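L-lactate dehydrogenase (Trichomonas vaginalis, PDB 4UUL) probably catalyses the NAD-dependent interconversion of pyruvate and L-lactate, as an enzyme of the lactate/malate dehydrogenase superfamily. Local coordinates at residues D72-A75 with A76-I80; Q95-A98 with D99-S103; N104-I107 with F108-G112; H322-E325 with I326-H330. The protein carries 1 engineered substitution. All coordinates share one frame; numbering follows the deposited sequence. Where two conformers were deposited one is given.

Interaction 1: D72-A75 with A76-I80; sequences DPKA and AFKDI
A76, K74 and K78 have the most surface buried where the short helix 73-77 opens, turns and ends within a few residues. The amide of A76 closes the first turn by donating to D72 O at 3.1 Å. Its methyl CB sits 3.5 Å from both D72 O and P73 O, with L8 and L40 of the neighbouring parallel strands packed against it. K74 closes the other end: its carbonyl O accepts from K78 N at 2.9 Å, a bent bond (132° at the hydrogen), and takes a weak second bond from F77 N. The two lysine chains run outward fully extended. K78 CG is anti to its own nitrogen (chi1 -174°), which sets its chain alongside that of K74, and the aliphatic parts come together at K74 CE and K78 CD, 4.3 Å apart. The ammonium atoms K74 NZ and K78 NZ end 5.0 Å from each other. On the inner side, F77 N donates to P73 O at 2.9 Å, and the same oxygen lies 3.1 Å from F77 CD1 at the edge of the ring, whose other neighbours include L115. At the start, the N-cap residue D72 receives A75 N on OD2, 3.0 Å away and 39° out of the carboxylate plane. Charge thus appears to suit both helix ends: the D72 carboxylate accepts the A75 amide at the N-terminus, while K78 follows directly on the C-terminal end. Repulsion between the two lysines is probably mild, since both side chains are exposed to solvent, whereas A76 and F77 are apolar and buried.

Interaction 2: Q95-A98 with D99-S103; sequences QVRA and DLISS
V96 O accepts L100 N at 3.1 Å, R97 O accepts I101 N and A98 O accepts S102 N, the i to i+4 bonds with which helix 97-118 begins. V96 is the N-cap, and D99, three residues on, folds its carboxylate back so that OD2 takes the V96 amide N at 3.1 Å through its anti lone pair, almost straight at 173°. This is one half of a capping box, valine having no polar side-chain atom to return the bond. The Q95 side chain lies across the CB of D99, its amide carbon CD 3.7 Å from that atom. Its OE1 accepts from K92 N and from a water 2.7 Å away, which in turn accepts from S103 OG at 2.8 Å. S102 OG donates to A98 O at 3.0 Å, from the face of the carbonyl opposite to the one S102 N uses. R97 crosses I101, its CG 3.9 Å from I101 CD1, on the way to a salt bridge with E323. Such a capped start is that of the helix in a beta-alpha-beta unit of the Rossmann-type NAD domain, here following the mobile active-site loop of this family, with the R97 side chain near H186, the predicted proton acceptor.

Interaction 3: N104-I107 with F108-G112; sequences NSVI and FKNTG
N104 and F108 lie side by side on helix 97-118, and the four carbonyls from N104 to I107 each accept the amide four residues ahead. F108 N donates to N104 O at 3.0 Å, K109 N to S105 O at 2.9 Å, N110 N to V106 O at 3.0 Å and T111 N to I107 O at 2.9 Å. T111 OG1, placed beside its own backbone N by a chi1 of -64°, lies 3.0 Å from I107 O. The polar side chains look beyond this turn for partners. N104 is held at both ends of its amide, OD1 accepting from M89 N and ND2 reaching back to L100 O, which should fix its rotation. S105 OG bonds to S102 O, and K109 bends at its last torsion to bring NZ into a salt bridge with E113. N110 ND2, by contrast, stands 3.4 Å from V106 O at an angle too poor for a bond. N104 O also meets the ring of F108 in plane at its edge, 3.3 Å from CD1, while the N104 OD1 atom passes 3.9 Å from F108 CE1, with amide and ring planes 41° apart. The residue so fixed, N104, is a predicted NAD(+) contact beside S88, and F108 packs on L85 of strand 82-85: a helix of the Rossmann fold with one side turned to the cofactor site.

Interaction 4: H322-E325 with I326-H330; sequences HEKE and IALNH
H322 turns its imidazole over the side chain of I326, one helical turn ahead. With CG anti to the backbone nitrogen (chi1 -175°), the ring leans along the helix and takes I326 CG1 over one face, a CH-pi contact 4.2 Å from the ring centroid and 20° off its normal. The end of the isoleucine reaches the rim, where I326 CD1 is 3.6 Å from H322 NE2. Beneath the ring, I326 N donates to H322 O at 3.0 Å. E323 contributes mainly its backbone: its carbonyl O takes A327 N, and A327 CB settles 3.6 Å from that oxygen. The buried carboxylate points the other way, OE1 bonding to T134 OG1 and OE2 pairing with R97, so two different residues hold its two oxygens. These residues belong to the long helix 307-337, the last of the chain, in the alpha/beta C-terminal domain, which lies against helices 97-118 and 132-141 of the Rossmann-type NAD domain; I326 and H330 meet the first, K324 and L328 the second, and E323 and A327 touch both. K324 runs out fully extended beside L328, the two pointing the same way, with K324 CE 4.0 Å from L328 CD1. Its NZ continues to G282 O, leaving the methylenes to cover the leucine. K324 O accepts L328 N at 2.9 Å along a nearly straight bond (171°). At E325 the carbonyl O receives N329 N, and N329 CB lies 3.2 Å from the same oxygen, while the amide of N329 leads away and accepts from Q333 through OD1.

In the fold
Interactions 2 and 3 follow one another on helix 97-118, their centres about 14 Å apart, and interaction 4 lies alongside both on helix 307-337. Interactions 2 and 4, whose centres are about 10 Å apart, tie the two domains together: R97 NH2 and E323 OE2 form a salt bridge at 2.9 Å. The R97 side chain is about 5 Å from that of H186, the predicted proton acceptor, and that of E323 about 7 Å. S105 of interaction 3 packs on H330. Interaction 1 meets interaction 3 through F77 CZ and T111 CG2, 4.0 Å apart, and the side chain of A76 is about 9 Å from those of A12 and D41, predicted NAD(+) contacts.

Interaction 1: D72-A75 with A76-I80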
loop_
_atom_site.group_PDB
_atom_site.type_symbol
_atom_site.label_atom_id
_atom_site.label_comp_id
_atom_site.label_asym_id
_atom_site.label_seq_id
_atom_site.Cartn_x
_atom_site.Cartn_y
_atom_site.Cartn_z
ATOM N N ASP B 72 10.719 -17.756 14.158
ATOM C CA ASP B 72 11.034 -17.938 15.559
ATOM C C ASP B 72 10.308 -16.908 16.418
ATOM O O ASP B 72 10.528 -15.686 16.260
ATOM C CB ASP B 72 12.531 -17.729 15.782
ATOM C CG ASP B 72 12.904 -17.888 17.208
ATOM O OD1 ASP B 72 12.609 -18.965 17.735
ATOM O OD2 ASP B 72 13.450 -16.941 17.813
ATOM N N PRO B 73 9.462 -17.349 17.345
ATOM C CA PRO B 73 8.806 -16.387 18.238
ATOM C C PRO B 73 9.707 -15.394 18.967
ATOM O O PRO B 73 9.416 -14.198 18.962
ATOM C CB PRO B 73 8.036 -17.293 19.204
ATOM C CG PRO B 73 7.678 -18.459 18.346
ATOM C CD PRO B 73 8.919 -18.704 17.506
ATOM N N LYS B 74 10.793 -15.835 19.589
ATOM C CA LYS B 74 11.624 -14.879 20.319
ATOM C C LYS B 74 12.139 -13.768 19.398
ATOM O O LYS B 74 12.011 -12.570 19.717
ATOM C CB LYS B 74 12.818 -15.527 21.009
ATOM C CG LYS B 74 13.582 -14.506 21.828
ATOM C CD LYS B 74 14.676 -15.131 22.646
ATOM C CE LYS B 74 15.410 -14.076 23.474
ATOM N NZ LYS B 74 16.337 -14.711 24.438
ATOM N N ALA B 75 12.631 -14.123 18.217
ATOM C CA ALA B 75 13.138 -13.112 17.311
ATOM C C ALA B 75 12.012 -12.155 16.874
ATOM O O ALA B 75 12.251 -10.979 16.605
ATOM C CB ALA B 75 13.767 -13.771 16.111
ATOM N N ALA B 76 10.798 -12.673 16.735
ATOM C CA ALA B 76 9.680 -11.890 16.261
ATOM C C ALA B 76 9.154 -10.927 17.323
ATOM O O ALA B 76 8.738 -9.824 16.999
ATOM C CB ALA B 76 8.581 -12.820 15.806
ATOM N N PHE B 77 9.169 -11.347 18.586
ATOM C CA PHE B 77 8.515 -10.578 19.651
ATOM C C PHE B 77 9.481 -9.746 20.500
ATOM O O PHE B 77 9.060 -8.915 21.279
ATOM C CB PHE B 77 7.673 -11.481 20.583
ATOM C CG PHE B 77 6.406 -12.036 19.940
ATOM C CD1 PHE B 77 6.448 -13.194 19.188
ATOM C CD2 PHE B 77 5.190 -11.394 20.072
ATOM C CE1 PHE B 77 5.322 -13.706 18.605
ATOM C CE2 PHE B 77 4.060 -11.925 19.482
ATOM C CZ PHE B 77 4.129 -13.054 18.752
ATOM N N LYS B 78 10.780 -9.982 20.366
ATOM C CA LYS B 78 11.776 -9.364 21.240
ATOM C C LYS B 78 11.771 -7.838 21.158
ATOM O O LYS B 78 12.057 -7.246 20.121
ATOM C CB LYS B 78 13.170 -9.916 20.981
ATOM C CG LYS B 78 14.179 -9.405 21.974
ATOM C CD LYS B 78 15.517 -10.115 21.799
ATOM C CE LYS B 78 16.573 -9.577 22.764
ATOM N NZ LYS B 78 17.878 -10.314 22.683
ATOM N N ASP B 79 11.439 -7.215 22.269
ATOM C CA ASP B 79 11.520 -5.776 22.474
ATOM C C ASP B 79 10.669 -4.992 21.478
ATOM O O ASP B 79 10.986 -3.826 21.171
ATOM C CB ASP B 79 12.976 -5.290 22.485
ATOM C CG ASP B 79 13.800 -5.912 23.613
ATOM O OD1 ASP B 79 13.230 -6.222 24.670
ATOM O OD2 ASP B 79 15.014 -6.072 23.450
ATOM N N ILE B 80 9.550 -5.560 21.049
ATOM C CA ILE B 80 8.660 -4.832 20.159
ATOM C C ILE B 80 7.893 -3.719 20.864
ATOM O O ILE B 80 7.532 -3.855 22.033
ATOM C CB ILE B 80 7.738 -5.762 19.348
ATOM C CG1 ILE B 80 6.816 -6.575 20.270
ATOM C CG2 ILE B 80 8.589 -6.647 18.431
ATOM C CD1 ILE B 80 5.713 -7.253 19.519
#

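Interaction 2: Q95-A98 with D99-S103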
loop_
_atom_site.group_PDB
_atom_site.type_symbol
_atom_site.label_atom_id
_atom_site.label_comp_id
_atom_site.label_asym_id
_atom_site.label_seq_id
_atom_site.Cartn_x
_atom_site.Cartn_y
_atom_site.Cartn_z
ATOM N N GLN B 95 -16.264 -27.146 9.888
ATOM C CA GLN B 95 -16.245 -26.582 11.246
ATOM C C GLN B 95 -17.285 -25.493 11.393
ATOM O O GLN B 95 -17.687 -24.892 10.417
ATOM C CB GLN B 95 -14.887 -26.002 11.602
ATOM C CG GLN B 95 -13.866 -27.043 11.918
ATOM C CD GLN B 95 -12.600 -26.435 12.418
ATOM O OE1 GLN B 95 -12.245 -25.247 12.088
ATOM N NE2 GLN B 95 -11.899 -27.206 13.235
ATOM N N VAL B 96 -17.768 -25.275 12.609
ATOM C CA VAL B 96 -18.683 -24.150 12.846
ATOM C C VAL B 96 -17.957 -23.108 13.667
ATOM O O VAL B 96 -16.768 -23.283 13.992
ATOM C CB VAL B 96 -19.997 -24.609 13.552
ATOM C CG1 VAL B 96 -20.830 -25.475 12.639
ATOM C CG2 VAL B 96 -19.723 -25.328 14.834
ATOM N N ARG B 97 -18.628 -22.012 14.000
ATOM C CA ARG B 97 -17.974 -20.929 14.715
ATOM C C ARG B 97 -17.331 -21.372 16.006
ATOM O O ARG B 97 -16.234 -20.940 16.321
ATOM C CB ARG B 97 -18.902 -19.778 14.979
ATOM C CG ARG B 97 -18.126 -18.606 15.590
ATOM C CD ARG B 97 -18.767 -17.356 15.261
ATOM N NE ARG B 97 -18.113 -16.212 15.844
ATOM C CZ ARG B 97 -17.339 -15.342 15.233
ATOM N NH1 ARG B 97 -16.974 -15.506 13.947
ATOM N NH2 ARG B 97 -16.923 -14.298 15.930
ATOM N N ALA B 98 -17.976 -22.266 16.747
ATOM C CA ALA B 98 -17.391 -22.741 17.984
ATOM C C ALA B 98 -16.019 -23.365 17.740
ATOM O O ALA B 98 -15.116 -23.183 18.529
ATOM C CB ALA B 98 -18.358 -23.721 18.660
ATOM N N ASP B 99 -15.875 -24.119 16.657
ATOM C CA ASP B 99 -14.597 -24.780 16.368
ATOM C C ASP B 99 -13.533 -23.762 15.877
ATOM O O ASP B 99 -12.361 -23.925 16.194
ATOM C CB ASP B 99 -14.796 -25.870 15.333
ATOM C CG ASP B 99 -15.792 -26.895 15.770
ATOM O OD1 ASP B 99 -15.508 -27.618 16.777
ATOM O OD2 ASP B 99 -16.865 -26.962 15.101
ATOM N N LEU B 100 -13.978 -22.715 15.199
ATOM C CA LEU B 100 -13.087 -21.644 14.804
ATOM C C LEU B 100 -12.527 -20.946 16.056
ATOM O O LEU B 100 -11.322 -20.647 16.141
ATOM C CB LEU B 100 -13.838 -20.627 13.964
ATOM C CG LEU B 100 -12.993 -19.395 13.553
ATOM C CD1 LEU B 100 -11.900 -19.785 12.539
ATOM C CD2 LEU B 100 -13.894 -18.352 12.999
ATOM N N ILE B 101 -13.395 -20.660 17.023
ATOM C CA ILE B 101 -12.963 -20.059 18.264
ATOM C C ILE B 101 -11.997 -21.001 18.953
ATOM O O ILE B 101 -10.947 -20.567 19.433
ATOM C CB ILE B 101 -14.163 -19.742 19.151
ATOM C CG1 ILE B 101 -15.026 -18.643 18.538
ATOM C CG2 ILE B 101 -13.723 -19.413 20.543
ATOM C CD1 ILE B 101 -16.450 -18.673 19.067
ATOM N N SER B 102 -12.348 -22.285 19.015
ATOM C CA SER B 102 -11.516 -23.263 19.709
ATOM C C SER B 102 -10.126 -23.405 19.108
ATOM O O SER B 102 -9.137 -23.360 19.814
ATOM C CB SER B 102 -12.173 -24.625 19.671
ATOM O OG SER B 102 -13.335 -24.597 20.450
ATOM N N SER B 103 -10.037 -23.492 17.789
ATOM C CA SER B 103 -8.737 -23.719 17.194
ATOM C C SER B 103 -7.847 -22.491 17.448
ATOM O O SER B 103 -6.631 -22.579 17.678
ATOM C CB SER B 103 -8.895 -24.028 15.701
ATOM O OG SER B 103 -9.364 -22.858 15.023
HETATM O O HOH W 1 -10.130 -23.630 12.492
#

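Interaction 3: N104-I107 with F108-G112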
loop_
_atom_site.group_PDB
_atom_site.type_symbol
_atom_site.label_atom_id
_atom_site.label_comp_id
_atom_site.label_asym_id
_atom_site.label_seq_id
_atom_site.Cartn_x
_atom_site.Cartn_y
_atom_site.Cartn_z
ATOM N N ASN B 104 -8.433 -21.314 17.365
ATOM C CA ASN B 104 -7.655 -20.095 17.560
ATOM C C ASN B 104 -7.233 -19.871 19.011
ATOM O O ASN B 104 -6.291 -19.145 19.280
ATOM C CB ASN B 104 -8.374 -18.894 16.966
ATOM C CG ASN B 104 -8.169 -18.837 15.483
ATOM O OD1 ASN B 104 -7.122 -18.400 15.031
ATOM N ND2 ASN B 104 -9.108 -19.330 14.728
ATOM N N SER B 105 -7.986 -20.438 19.971
ATOM C CA SER B 105 -7.680 -20.200 21.353
ATOM C C SER B 105 -6.247 -20.628 21.676
ATOM O O SER B 105 -5.562 -19.940 22.408
ATOM C CB SER B 105 -8.718 -20.865 22.282
ATOM O OG SER B 105 -8.604 -22.290 22.267
ATOM N N VAL B 106 -5.790 -21.747 21.112
ATOM C CA VAL B 106 -4.459 -22.238 21.395
ATOM C C VAL B 106 -3.380 -21.255 20.867
ATOM O O VAL B 106 -2.422 -20.910 21.535
ATOM C CB VAL B 106 -4.266 -23.630 20.788
ATOM C CG1 VAL B 106 -2.808 -24.071 20.939
ATOM C CG2 VAL B 106 -5.258 -24.674 21.441
ATOM N N ILE B 107 -3.584 -20.827 19.628
ATOM C CA ILE B 107 -2.698 -19.877 18.957
ATOM C C ILE B 107 -2.527 -18.625 19.798
ATOM O O ILE B 107 -1.419 -18.172 20.076
ATOM C CB ILE B 107 -3.304 -19.502 17.584
ATOM C CG1 ILE B 107 -3.369 -20.740 16.678
ATOM C CG2 ILE B 107 -2.530 -18.380 16.928
ATOM C CD1 ILE B 107 -2.128 -21.576 16.657
ATOM N N PHE B 108 -3.655 -18.072 20.215
ATOM C CA PHE B 108 -3.654 -16.806 20.915
ATOM C C PHE B 108 -3.205 -16.935 22.379
ATOM O O PHE B 108 -2.585 -16.011 22.911
ATOM C CB PHE B 108 -4.945 -16.032 20.685
ATOM C CG PHE B 108 -4.937 -15.427 19.322
ATOM C CD1 PHE B 108 -5.366 -16.120 18.218
ATOM C CD2 PHE B 108 -4.360 -14.185 19.139
ATOM C CE1 PHE B 108 -5.251 -15.570 16.934
ATOM C CE2 PHE B 108 -4.263 -13.625 17.862
ATOM C CZ PHE B 108 -4.681 -14.329 16.772
ATOM N N LYS B 109 -3.419 -18.102 22.991
ATOM C CA LYS B 109 -2.784 -18.340 24.259
ATOM C C LYS B 109 -1.257 -18.273 24.080
ATOM O O LYS B 109 -0.534 -17.611 24.845
ATOM C CB LYS B 109 -3.211 -19.723 24.797
ATOM C CG LYS B 109 -2.381 -20.228 25.967
ATOM C CD LYS B 109 -2.929 -21.509 26.572
ATOM C CE LYS B 109 -2.147 -22.036 27.738
ATOM N NZ LYS B 109 -0.769 -22.322 27.395
ATOM N N ASN B 110 -0.740 -18.983 23.085
ATOM C CA ASN B 110 0.720 -19.025 22.859
ATOM C C ASN B 110 1.236 -17.614 22.553
ATOM O O ASN B 110 2.298 -17.208 23.045
ATOM C CB ASN B 110 1.037 -19.935 21.690
ATOM C CG ASN B 110 0.797 -21.397 22.006
ATOM O OD1 ASN B 110 0.604 -21.766 23.142
ATOM N ND2 ASN B 110 0.720 -22.207 20.980
ATOM N N THR B 111 0.465 -16.864 21.777
ATOM C CA THR B 111 0.922 -15.535 21.389
ATOM C C THR B 111 0.941 -14.576 22.604
ATOM O O THR B 111 1.851 -13.756 22.770
ATOM C CB THR B 111 0.035 -14.987 20.283
ATOM O OG1 THR B 111 0.146 -15.790 19.131
ATOM C CG2 THR B 111 0.380 -13.582 19.949
ATOM N N GLY B 112 -0.067 -14.682 23.464
ATOM C CA GLY B 112 -0.064 -13.890 24.676
ATOM C C GLY B 112 1.166 -14.185 25.525
ATOM O O GLY B 112 1.803 -13.279 26.123
#

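Interaction 4: H322-E325 with I326-H330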
loop_
_atom_site.group_PDB
_atom_site.type_symbol
_atom_site.label_atom_id
_atom_site.label_comp_id
_atom_site.label_asym_id
_atom_site.label_seq_id
_atom_site.Cartn_x
_atom_site.Cartn_y
_atom_site.Cartn_z
ATOM N N HIS B 322 -20.145 -15.769 25.763
ATOM C CA HIS B 322 -20.254 -17.149 25.280
ATOM C C HIS B 322 -19.015 -17.580 24.481
ATOM O O HIS B 322 -18.505 -18.680 24.682
ATOM C CB HIS B 322 -21.512 -17.297 24.461
ATOM C CG HIS B 322 -21.743 -18.688 24.034
ATOM N ND1 HIS B 322 -21.791 -19.734 24.926
ATOM C CD2 HIS B 322 -21.887 -19.229 22.807
ATOM C CE1 HIS B 322 -21.950 -20.860 24.266
ATOM N NE2 HIS B 322 -22.037 -20.582 22.982
ATOM N N GLU B 323 -18.527 -16.741 23.588
ATOM C CA GLU B 323 -17.340 -17.100 22.841
ATOM C C GLU B 323 -16.140 -17.327 23.768
ATOM O O GLU B 323 -15.326 -18.233 23.583
ATOM C CB GLU B 323 -16.939 -16.062 21.804
ATOM C CG GLU B 323 -17.932 -15.860 20.673
ATOM C CD GLU B 323 -17.317 -15.105 19.501
ATOM O OE1 GLU B 323 -16.127 -14.691 19.568
ATOM O OE2 GLU B 323 -17.996 -14.940 18.494
ATOM N N LYS B 324 -16.031 -16.462 24.772
ATOM C CA LYS B 324 -14.979 -16.585 25.761
ATOM C C LYS B 324 -15.069 -17.940 26.457
ATOM O O LYS B 324 -14.065 -18.601 26.660
ATOM C CB LYS B 324 -15.065 -15.419 26.766
ATOM C CG LYS B 324 -14.035 -15.484 27.861
ATOM C CD LYS B 324 -14.197 -14.342 28.833
ATOM C CE LYS B 324 -13.245 -14.388 29.983
ATOM N NZ LYS B 324 -13.526 -13.334 31.001
ATOM N N GLU B 325 -16.272 -18.298 26.893
ATOM C CA GLU B 325 -16.481 -19.579 27.508
ATOM C C GLU B 325 -16.056 -20.743 26.597
ATOM O O GLU B 325 -15.447 -21.713 27.036
ATOM C CB GLU B 325 -17.960 -19.717 27.881
ATOM C CG GLU B 325 -18.348 -21.034 28.576
ATOM C CD GLU B 325 -19.875 -21.059 28.792
ATOM O OE1 GLU B 325 -20.434 -20.032 29.246
ATOM O OE2 GLU B 325 -20.507 -22.060 28.432
ATOM N N ILE B 326 -16.391 -20.654 25.316
ATOM C CA ILE B 326 -16.019 -21.718 24.388
ATOM C C ILE B 326 -14.498 -21.850 24.327
ATOM O O ILE B 326 -13.946 -22.938 24.370
ATOM C CB ILE B 326 -16.573 -21.424 22.950
ATOM C CG1 ILE B 326 -18.103 -21.549 22.924
ATOM C CG2 ILE B 326 -15.905 -22.350 21.908
ATOM C CD1 ILE B 326 -18.727 -21.019 21.664
ATOM N N ALA B 327 -13.804 -20.718 24.201
ATOM C CA ALA B 327 -12.353 -20.693 24.063
ATOM C C ALA B 327 -11.711 -21.245 25.321
ATOM O O ALA B 327 -10.848 -22.118 25.239
ATOM C CB ALA B 327 -11.863 -19.259 23.810
ATOM N N LEU B 328 -12.153 -20.757 26.490
ATOM C CA LEU B 328 -11.564 -21.235 27.748
ATOM C C LEU B 328 -11.862 -22.709 28.009
ATOM O O LEU B 328 -10.998 -23.446 28.438
ATOM C CB LEU B 328 -11.983 -20.361 28.936
ATOM C CG LEU B 328 -11.399 -18.941 28.895
ATOM C CD1 LEU B 328 -11.925 -18.152 30.069
ATOM C CD2 LEU B 328 -9.887 -18.919 28.931
ATOM N N ASN B 329 -13.040 -23.148 27.632
ATOM C CA ASN B 329 -13.364 -24.556 27.803
ATOM C C ASN B 329 -12.501 -25.445 26.907
ATOM O O ASN B 329 -12.024 -26.492 27.319
ATOM C CB ASN B 329 -14.839 -24.818 27.506
ATOM C CG ASN B 329 -15.157 -26.329 27.487
ATOM O OD1 ASN B 329 -15.092 -26.982 28.521
ATOM N ND2 ASN B 329 -15.445 -26.889 26.303
ATOM N N HIS B 330 -12.287 -25.023 25.654
ATOM C CA HIS B 330 -11.428 -25.799 24.773
ATOM C C HIS B 330 -10.033 -25.959 25.387
ATOM O O HIS B 330 -9.453 -27.053 25.416
ATOM C CB HIS B 330 -11.353 -25.127 23.394
ATOM C CG HIS B 330 -10.505 -25.882 22.425
ATOM N ND1 HIS B 330 -10.967 -26.984 21.742
ATOM C CD2 HIS B 330 -9.251 -25.641 21.952
ATOM C CE1 HIS B 330 -10.010 -27.434 20.945
ATOM N NE2 HIS B 330 -8.956 -26.649 21.065
#